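Local coordinates for uncharacterized protein Atu1656 (Agrobacterium tumefaciens, PDB 2OJH) that is of unknown function but belongs to the TolB family and folds as a six-bladed beta-propeller, at residues Gly18-Arg30 against Val36-Trp49. Numbering follows the deposited sequence.
Sequences GSMRSSIEIFNIR and VVWQTPELFEAPNW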
ATOM      1  N   GLY A  18     -14.327 -12.253 -22.469  1.00 47.49           N
ATOM      2  CA  GLY A  18     -12.944 -11.962 -21.971  1.00 47.33           C
ATOM      3  C   GLY A  18     -12.683 -12.902 -20.814  1.00 47.01           C
ATOM      4  O   GLY A  18     -13.581 -13.122 -19.988  1.00 47.95           O
ATOM      5  N   SER A  19     -11.486 -13.486 -20.741  1.00 45.38           N
ATOM      6  CA  SER A  19     -11.166 -14.351 -19.595  1.00 43.54           C
ATOM      7  C   SER A  19     -10.795 -13.496 -18.378  1.00 41.23           C
ATOM      8  O   SER A  19     -10.483 -12.316 -18.513  1.00 40.11           O
ATOM      9  CB  SER A  19     -10.074 -15.367 -19.943  1.00 44.07           C
ATOM     10  OG  SER A  19      -8.868 -14.694 -20.233  1.00 47.02           O
HETATM   11  N   MSE A  20     -10.857 -14.076 -17.182  1.00 39.36           N
HETATM   12  CA  MSE A  20     -10.587 -13.281 -15.983  1.00 37.32           C
HETATM   13  C   MSE A  20      -9.132 -12.833 -15.937  1.00 36.01           C
HETATM   14  O   MSE A  20      -8.228 -13.581 -16.308  1.00 35.59           O
HETATM   15  CB  MSE A  20     -10.982 -14.018 -14.703  1.00 37.05           C
HETATM   16  CG  MSE A  20     -12.451 -14.391 -14.642  1.00 37.97           C
HETATM   17 SE   MSE A  20     -13.686 -12.887 -14.862  0.80 43.47          SE
HETATM   18  CE  MSE A  20     -14.114 -12.996 -16.772  1.00 38.43           C
ATOM     19  N   ARG A  21      -8.933 -11.599 -15.503  1.00 34.70           N
ATOM     20  CA  ARG A  21      -7.592 -11.047 -15.325  1.00 34.35           C
ATOM     21  C   ARG A  21      -7.253 -10.765 -13.873  1.00 33.95           C
ATOM     22  O   ARG A  21      -6.120 -10.986 -13.456  1.00 33.78           O
ATOM     23  CB  ARG A  21      -7.429  -9.747 -16.131  1.00 33.96           C
ATOM     24  CG  ARG A  21      -6.077  -9.074 -15.963  1.00 33.47           C
ATOM     25  CD  ARG A  21      -4.959  -9.846 -16.646  1.00 36.57           C
ATOM     26  NE  ARG A  21      -3.778  -8.995 -16.795  1.00 37.89           N
ATOM     27  CZ  ARG A  21      -2.587  -9.244 -16.259  1.00 38.64           C
ATOM     28  NH1 ARG A  21      -2.393 -10.352 -15.547  1.00 36.19           N
ATOM     29  NH2 ARG A  21      -1.584  -8.379 -16.453  1.00 38.77           N
ATOM     30  N   SER A  22      -8.220 -10.229 -13.122  1.00 34.00           N
ATOM     31  CA  SER A  22      -8.024  -9.908 -11.723  1.00 33.31           C
ATOM     32  C   SER A  22      -9.075 -10.625 -10.892  1.00 33.62           C
ATOM     33  O   SER A  22     -10.229 -10.730 -11.312  1.00 33.59           O
ATOM     34  CB  SER A  22      -8.164  -8.397 -11.449  1.00 33.65           C
ATOM     35  OG  SER A  22      -7.468  -7.609 -12.399  1.00 34.42           O
ATOM     36  N   SER A  23      -8.640 -11.097  -9.718  1.00 33.00           N
ATOM     37  CA  SER A  23      -9.489 -11.697  -8.693  1.00 33.06           C
ATOM     38  C   SER A  23      -9.229 -10.942  -7.397  1.00 33.81           C
ATOM     39  O   SER A  23      -8.156 -11.049  -6.801  1.00 33.06           O
ATOM     40  CB  SER A  23      -9.158 -13.183  -8.519  1.00 32.51           C
ATOM     41  OG  SER A  23     -10.062 -13.816  -7.624  1.00 32.86           O
ATOM     42  N   ILE A  24     -10.204 -10.131  -7.002  1.00 34.78           N
ATOM     43  CA  ILE A  24     -10.137  -9.380  -5.757  1.00 35.17           C
ATOM     44  C   ILE A  24     -10.563 -10.353  -4.633  1.00 35.81           C
ATOM     45  O   ILE A  24     -11.667 -10.918  -4.660  1.00 34.95           O
ATOM     46  CB  ILE A  24     -11.032  -8.089  -5.797  1.00 35.95           C
ATOM     47  CG1 ILE A  24     -10.565  -7.095  -6.890  1.00 36.11           C
ATOM     48  CG2 ILE A  24     -10.918  -7.345  -4.475  1.00 34.89           C
ATOM     49  CD1 ILE A  24     -10.793  -7.494  -8.296  1.00 40.21           C
ATOM     50  N   GLU A  25      -9.658 -10.569  -3.687  1.00 35.13           N
ATOM     51  CA  GLU A  25      -9.813 -11.627  -2.688  1.00 35.31           C
ATOM     52  C   GLU A  25      -9.519 -11.147  -1.270  1.00 35.58           C
ATOM     53  O   GLU A  25      -8.856 -10.139  -1.082  1.00 34.97           O
ATOM     54  CB  GLU A  25      -8.901 -12.787  -3.067  1.00 35.71           C
ATOM     55  CG  GLU A  25      -9.300 -13.448  -4.399  1.00 34.61           C
ATOM     56  CD  GLU A  25      -8.405 -14.605  -4.824  1.00 35.97           C
ATOM     57  OE1 GLU A  25      -7.530 -15.023  -4.046  1.00 35.74           O
ATOM     58  OE2 GLU A  25      -8.592 -15.107  -5.962  1.00 33.70           O
ATOM     59  N   ILE A  26      -9.993 -11.890  -0.268  1.00 34.98           N
ATOM     60  CA  ILE A  26      -9.719 -11.573   1.130  1.00 35.57           C
ATOM     61  C   ILE A  26      -9.217 -12.828   1.802  1.00 34.94           C
ATOM     62  O   ILE A  26      -9.705 -13.916   1.500  1.00 35.56           O
ATOM     63  CB  ILE A  26     -11.020 -11.126   1.803  1.00 35.71           C
ATOM     64  CG1 ILE A  26     -11.379  -9.708   1.336  1.00 36.26           C
ATOM     65  CG2 ILE A  26     -10.915 -11.257   3.323  1.00 37.71           C
ATOM     66  CD1 ILE A  26     -12.874  -9.370   1.628  1.00 38.52           C
ATOM     67  N   PHE A  27      -8.201 -12.698   2.653  1.00 34.32           N
ATOM     68  CA  PHE A  27      -7.678 -13.837   3.390  1.00 34.35           C
ATOM     69  C   PHE A  27      -7.798 -13.481   4.865  1.00 34.44           C
ATOM     70  O   PHE A  27      -7.427 -12.365   5.294  1.00 34.25           O
ATOM     71  CB  PHE A  27      -6.223 -14.067   3.039  1.00 33.78           C
ATOM     72  CG  PHE A  27      -5.614 -15.293   3.673  1.00 35.57           C
ATOM     73  CD1 PHE A  27      -5.813 -16.538   3.119  1.00 35.47           C
ATOM     74  CD2 PHE A  27      -4.801 -15.180   4.809  1.00 35.86           C
ATOM     75  CE1 PHE A  27      -5.246 -17.701   3.704  1.00 37.19           C
ATOM     76  CE2 PHE A  27      -4.229 -16.289   5.389  1.00 35.72           C
ATOM     77  CZ  PHE A  27      -4.441 -17.570   4.833  1.00 35.31           C
ATOM     78  N   ASN A  28      -8.326 -14.432   5.627  1.00 34.66           N
ATOM     79  CA  ASN A  28      -8.478 -14.265   7.058  1.00 34.58           C
ATOM     80  C   ASN A  28      -7.296 -14.970   7.704  1.00 34.73           C
ATOM     81  O   ASN A  28      -7.138 -16.177   7.566  1.00 35.72           O
ATOM     82  CB  ASN A  28      -9.827 -14.830   7.527  1.00 34.29           C
ATOM     83  CG  ASN A  28     -10.047 -14.662   9.036  1.00 34.24           C
ATOM     84  OD1 ASN A  28      -9.188 -15.022   9.835  1.00 34.10           O
ATOM     85  ND2 ASN A  28     -11.212 -14.125   9.424  1.00 32.92           N
ATOM     86  N   ILE A  29      -6.444 -14.215   8.397  1.00 34.31           N
ATOM     87  CA  ILE A  29      -5.266 -14.810   9.005  1.00 33.82           C
ATOM     88  C   ILE A  29      -5.538 -15.607  10.286  1.00 34.35           C
ATOM     89  O   ILE A  29      -4.682 -16.371  10.728  1.00 33.87           O
ATOM     90  CB  ILE A  29      -4.139 -13.766   9.271  1.00 34.20           C
ATOM     91  CG1 ILE A  29      -4.558 -12.742  10.346  1.00 33.59           C
ATOM     92  CG2 ILE A  29      -3.683 -13.083   7.957  1.00 33.30           C
ATOM     93  CD1 ILE A  29      -3.308 -12.081  11.089  1.00 33.58           C
ATOM     94  N   ARG A  30      -6.720 -15.442  10.873  1.00 34.16           N
ATOM     95  CA  ARG A  30      -7.077 -16.197  12.071  1.00 35.05           C
ATOM     96  C   ARG A  30      -7.580 -17.612  11.734  1.00 35.43           C
ATOM     97  O   ARG A  30      -7.158 -18.591  12.333  1.00 35.35           O
ATOM     98  CB  ARG A  30      -8.136 -15.427  12.884  1.00 35.29           C
ATOM     99  CG  ARG A  30      -7.746 -13.973  13.189  1.00 33.90           C
ATOM    100  CD  ARG A  30      -6.345 -13.863  13.808  1.00 35.09           C
ATOM    101  NE  ARG A  30      -5.992 -12.468  14.062  1.00 33.11           N
ATOM    102  CZ  ARG A  30      -4.789 -12.044  14.429  1.00 34.20           C
ATOM    103  NH1 ARG A  30      -3.786 -12.904  14.594  1.00 33.15           N
ATOM    104  NH2 ARG A  30      -4.585 -10.751  14.638  1.00 34.65           N
ATOM    105  N   VAL A  36     -13.379 -15.002  -2.535  1.00 36.52           N
ATOM    106  CA  VAL A  36     -13.314 -14.207  -3.760  1.00 35.52           C
ATOM    107  C   VAL A  36     -14.441 -13.169  -3.691  1.00 36.48           C
ATOM    108  O   VAL A  36     -15.633 -13.519  -3.612  1.00 36.53           O
ATOM    109  CB  VAL A  36     -13.487 -15.104  -4.993  1.00 35.94           C
ATOM    110  CG1 VAL A  36     -13.550 -14.273  -6.278  1.00 35.00           C
ATOM    111  CG2 VAL A  36     -12.380 -16.166  -5.054  1.00 34.50           C
ATOM    112  N   VAL A  37     -14.062 -11.896  -3.696  1.00 36.34           N
ATOM    113  CA  VAL A  37     -15.026 -10.806  -3.712  1.00 35.97           C
ATOM    114  C   VAL A  37     -15.536 -10.543  -5.122  1.00 36.69           C
ATOM    115  O   VAL A  37     -16.732 -10.363  -5.326  1.00 36.92           O
ATOM    116  CB  VAL A  37     -14.392  -9.514  -3.163  1.00 36.05           C
ATOM    117  CG1 VAL A  37     -15.430  -8.396  -3.115  1.00 36.04           C
ATOM    118  CG2 VAL A  37     -13.872  -9.773  -1.777  1.00 35.64           C
ATOM    119  N   TRP A  38     -14.629 -10.509  -6.095  1.00 36.20           N
ATOM    120  CA  TRP A  38     -14.996 -10.142  -7.466  1.00 37.13           C
ATOM    121  C   TRP A  38     -13.876 -10.518  -8.424  1.00 36.61           C
ATOM    122  O   TRP A  38     -12.704 -10.285  -8.111  1.00 36.32           O
ATOM    123  CB  TRP A  38     -15.206  -8.627  -7.536  1.00 38.36           C
ATOM    124  CG  TRP A  38     -15.849  -8.158  -8.787  1.00 40.22           C
ATOM    125  CD1 TRP A  38     -17.082  -8.516  -9.264  1.00 41.96           C
ATOM    126  CD2 TRP A  38     -15.314  -7.214  -9.706  1.00 41.72           C
ATOM    127  NE1 TRP A  38     -17.332  -7.857 -10.450  1.00 43.96           N
ATOM    128  CE2 TRP A  38     -16.268  -7.045 -10.739  1.00 43.05           C
ATOM    129  CE3 TRP A  38     -14.127  -6.482  -9.756  1.00 43.60           C
ATOM    130  CZ2 TRP A  38     -16.071  -6.173 -11.814  1.00 44.03           C
ATOM    131  CZ3 TRP A  38     -13.924  -5.590 -10.842  1.00 43.79           C
ATOM    132  CH2 TRP A  38     -14.890  -5.467 -11.861  1.00 44.02           C
ATOM    133  N   GLN A  39     -14.237 -11.099  -9.573  1.00 35.91           N
ATOM    134  CA  GLN A  39     -13.287 -11.357 -10.657  1.00 34.92           C
ATOM    135  C   GLN A  39     -13.672 -10.535 -11.853  1.00 35.80           C
ATOM    136  O   GLN A  39     -14.867 -10.280 -12.082  1.00 37.03           O
ATOM    137  CB  GLN A  39     -13.220 -12.839 -11.015  1.00 34.27           C
ATOM    138  CG  GLN A  39     -12.821 -13.696  -9.801  1.00 32.68           C
ATOM    139  CD  GLN A  39     -12.447 -15.093 -10.170  1.00 33.46           C
ATOM    140  OE1 GLN A  39     -12.928 -15.630 -11.176  1.00 31.48           O
ATOM    141  NE2 GLN A  39     -11.603 -15.720  -9.337  1.00 31.71           N
ATOM    142  N   THR A  40     -12.672 -10.113 -12.628  1.00 35.25           N
ATOM    143  CA  THR A  40     -12.911  -9.259 -13.796  1.00 35.67           C
ATOM    144  C   THR A  40     -11.852  -9.493 -14.864  1.00 35.72           C
ATOM    145  O   THR A  40     -10.719  -9.834 -14.531  1.00 35.74           O
ATOM    146  CB  THR A  40     -12.960  -7.750 -13.398  1.00 35.29           C
ATOM    147  OG1 THR A  40     -13.079  -6.918 -14.567  1.00 36.08           O
ATOM    148  CG2 THR A  40     -11.738  -7.354 -12.614  1.00 35.57           C
ATOM    149  N   PRO A  41     -12.225  -9.331 -16.146  1.00 36.46           N
ATOM    150  CA  PRO A  41     -11.213  -9.307 -17.215  1.00 36.67           C
ATOM    151  C   PRO A  41     -10.399  -7.998 -17.255  1.00 36.35           C
ATOM    152  O   PRO A  41      -9.428  -7.907 -17.988  1.00 35.44           O
ATOM    153  CB  PRO A  41     -12.050  -9.480 -18.487  1.00 36.74           C
ATOM    154  CG  PRO A  41     -13.351  -8.837 -18.139  1.00 37.64           C
ATOM    155  CD  PRO A  41     -13.587  -9.185 -16.691  1.00 36.30           C
ATOM    156  N   GLU A  42     -10.799  -7.013 -16.459  0.50 36.27           N
ATOM    157  CA  GLU A  42     -10.053  -5.768 -16.336  0.50 36.69           C
ATOM    158  C   GLU A  42      -8.881  -5.926 -15.366  0.50 36.87           C
ATOM    159  O   GLU A  42      -8.776  -6.938 -14.660  0.50 36.92           O
ATOM    160  CB  GLU A  42     -10.978  -4.636 -15.876  0.50 36.73           C
ATOM    161  CG  GLU A  42     -12.251  -4.496 -16.723  0.50 37.56           C
ATOM    162  CD  GLU A  42     -11.986  -4.004 -18.137  0.50 37.96           C
ATOM    163  OE1 GLU A  42     -10.982  -3.295 -18.360  0.50 38.72           O
ATOM    164  OE2 GLU A  42     -12.791  -4.321 -19.036  0.50 39.46           O
ATOM    165  N   LEU A  43      -8.002  -4.927 -15.344  1.00 36.81           N
ATOM    166  CA  LEU A  43      -6.867  -4.917 -14.423  1.00 37.68           C
ATOM    167  C   LEU A  43      -7.198  -4.005 -13.243  1.00 37.30           C
ATOM    168  O   LEU A  43      -7.280  -2.775 -13.397  1.00 37.72           O
ATOM    169  CB  LEU A  43      -5.610  -4.432 -15.161  1.00 37.98           C
ATOM    170  CG  LEU A  43      -4.255  -4.653 -14.491  1.00 39.91           C
ATOM    171  CD1 LEU A  43      -3.920  -6.131 -14.474  1.00 40.18           C
ATOM    172  CD2 LEU A  43      -3.205  -3.885 -15.277  1.00 42.48           C
ATOM    173  N   PHE A  44      -7.448  -4.614 -12.084  1.00 36.46           N
ATOM    174  CA  PHE A  44      -7.788  -3.872 -10.880  1.00 36.00           C
ATOM    175  C   PHE A  44      -6.662  -4.107  -9.905  1.00 36.26           C
ATOM    176  O   PHE A  44      -6.076  -5.201  -9.889  1.00 36.98           O
ATOM    177  CB  PHE A  44      -9.111  -4.350 -10.280  1.00 34.96           C
ATOM    178  CG  PHE A  44     -10.294  -3.601 -10.785  1.00 35.37           C
ATOM    179  CD1 PHE A  44     -10.703  -3.727 -12.113  1.00 33.66           C
ATOM    180  CD2 PHE A  44     -10.972  -2.726  -9.944  1.00 35.20           C
ATOM    181  CE1 PHE A  44     -11.801  -3.026 -12.593  1.00 35.02           C
ATOM    182  CE2 PHE A  44     -12.074  -2.009 -10.423  1.00 34.75           C
ATOM    183  CZ  PHE A  44     -12.478  -2.158 -11.743  1.00 35.01           C
ATOM    184  N   GLU A  45      -6.354  -3.091  -9.095  1.00 36.50           N
ATOM    185  CA  GLU A  45      -5.118  -3.108  -8.312  1.00 37.23           C
ATOM    186  C   GLU A  45      -5.254  -2.593  -6.898  1.00 36.79           C
ATOM    187  O   GLU A  45      -6.063  -1.716  -6.631  1.00 35.69           O
ATOM    188  CB  GLU A  45      -4.030  -2.294  -9.058  1.00 36.85           C
ATOM    189  CG  GLU A  45      -3.733  -2.883 -10.459  1.00 38.66           C
ATOM    190  CD  GLU A  45      -2.580  -2.240 -11.172  1.00 40.88           C
ATOM    191  OE1 GLU A  45      -1.428  -2.624 -10.881  1.00 44.19           O
ATOM    192  OE2 GLU A  45      -2.824  -1.394 -12.076  1.00 44.64           O
ATOM    193  N   ALA A  46      -4.433  -3.136  -5.998  1.00 36.89           N
ATOM    194  CA  ALA A  46      -4.084  -2.412  -4.743  1.00 38.11           C
ATOM    195  C   ALA A  46      -5.246  -1.996  -3.828  1.00 38.42           C
ATOM    196  O   ALA A  46      -5.512  -0.790  -3.596  1.00 37.67           O
ATOM    197  CB  ALA A  46      -3.149  -1.195  -5.070  1.00 38.95           C
ATOM    198  N   PRO A  47      -5.959  -2.997  -3.281  1.00 37.33           N
ATOM    199  CA  PRO A  47      -7.127  -2.664  -2.455  1.00 36.75           C
ATOM    200  C   PRO A  47      -6.760  -2.042  -1.085  1.00 36.83           C
ATOM    201  O   PRO A  47      -5.811  -2.502  -0.421  1.00 35.78           O
ATOM    202  CB  PRO A  47      -7.808  -4.033  -2.272  1.00 36.49           C
ATOM    203  CG  PRO A  47      -6.681  -5.029  -2.351  1.00 38.02           C
ATOM    204  CD  PRO A  47      -5.742  -4.453  -3.395  1.00 37.04           C
ATOM    205  N   ASN A  48      -7.502  -0.996  -0.710  1.00 36.05           N
ATOM    206  CA  ASN A  48      -7.652  -0.561   0.690  1.00 36.72           C
ATOM    207  C   ASN A  48      -8.973  -1.110   1.228  1.00 36.64           C
ATOM    208  O   ASN A  48      -9.883  -1.436   0.461  1.00 37.05           O
ATOM    209  CB  ASN A  48      -7.830   0.976   0.802  1.00 35.14           C
ATOM    210  CG  ASN A  48      -6.716   1.772   0.168  1.00 36.64           C
ATOM    211  OD1 ASN A  48      -6.978   2.633  -0.665  1.00 33.91           O
ATOM    212  ND2 ASN A  48      -5.467   1.503   0.548  1.00 34.39           N
ATOM    213  N   TRP A  49      -9.095  -1.167   2.554  1.00 36.87           N
ATOM    214  CA  TRP A  49     -10.317  -1.625   3.181  1.00 36.71           C
ATOM    215  C   TRP A  49     -10.839  -0.497   4.025  1.00 37.40           C
ATOM    216  O   TRP A  49     -10.101   0.023   4.866  1.00 38.61           O
ATOM    217  CB  TRP A  49      -9.998  -2.830   4.067  1.00 36.02           C
ATOM    218  CG  TRP A  49     -11.177  -3.731   4.411  1.00 36.01           C
ATOM    219  CD1 TRP A  49     -12.450  -3.357   4.814  1.00 33.68           C
ATOM    220  CD2 TRP A  49     -11.155  -5.166   4.430  1.00 33.45           C
ATOM    221  NE1 TRP A  49     -13.206  -4.488   5.089  1.00 33.86           N
ATOM    222  CE2 TRP A  49     -12.429  -5.605   4.863  1.00 35.90           C
ATOM    223  CE3 TRP A  49     -10.157  -6.126   4.152  1.00 36.68           C
ATOM    224  CZ2 TRP A  49     -12.750  -6.975   4.993  1.00 34.74           C
ATOM    225  CZ3 TRP A  49     -10.478  -7.479   4.275  1.00 33.67           C
ATOM    226  CH2 TRP A  49     -11.763  -7.887   4.698  1.00 34.99           C
TER
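Ile24 and Trp38 face each other as an antiparallel hydrogen-bonded pair, their side chains lying alongside and pointing the same way, with Ile24 CD1 3.8 Å from Trp38 CE3. That methyl also approaches Phe44 CB, while Leu56 of strand 55-60 touches the isoleucine from the neighbouring sheet. Farther along, Ile26 meets Trp49 at about a right angle: CG1, CG2 and CD1 all pack against CZ3 and CH2 of the six-membered ring, CD1 coming within 3.6 Å of CH2, and the same CD1 abuts Val37 CG2. This is the tightly packed side, where a two-stranded hairpin lies against the strand that follows it.

The backbone pairing between strands 22-28 and 33-40 is twice interrupted by a classic beta bulge. Val37 and Trp38 both face Ile24, whose carbonyl takes a firm bond from Val37 N and a weak one from Trp38 N; Arg21 and Ser22 both face Thr40, whose O accepts from both amides. At this second bulge the buried Ser22 OG lies beside its backbone N (chi1 -45°), where it meets the 42-44 turn. It donates to Glu42 O (2.7 Å), in the carbonyl plane on a lone pair. Phe44 N donates to it in turn (3.0 Å), fixing the hydroxyl's rotation and tying down the loop.

The opposite face is more polar, with Ser23 and Glu25 buried. Gln39 NE2 donates to Ser23 OG (3.0 Å), which in turn donates to Glu25 OE2 on its anti lone pair (2.6 Å); Arg290 pairs with the other carboxylate oxygen. The loose, solvent-facing part is the N-terminal end, where partly exposed selenomethionine Met20 lies beside exposed Pro41, CE 3.8 Å from CD.

Strand 285-291 flanks 22-28 on its other edge, so N-terminal and C-terminal strands share one sheet, the "velcro" closure found in many beta-propellers, here in a six-bladed TolB-family fold.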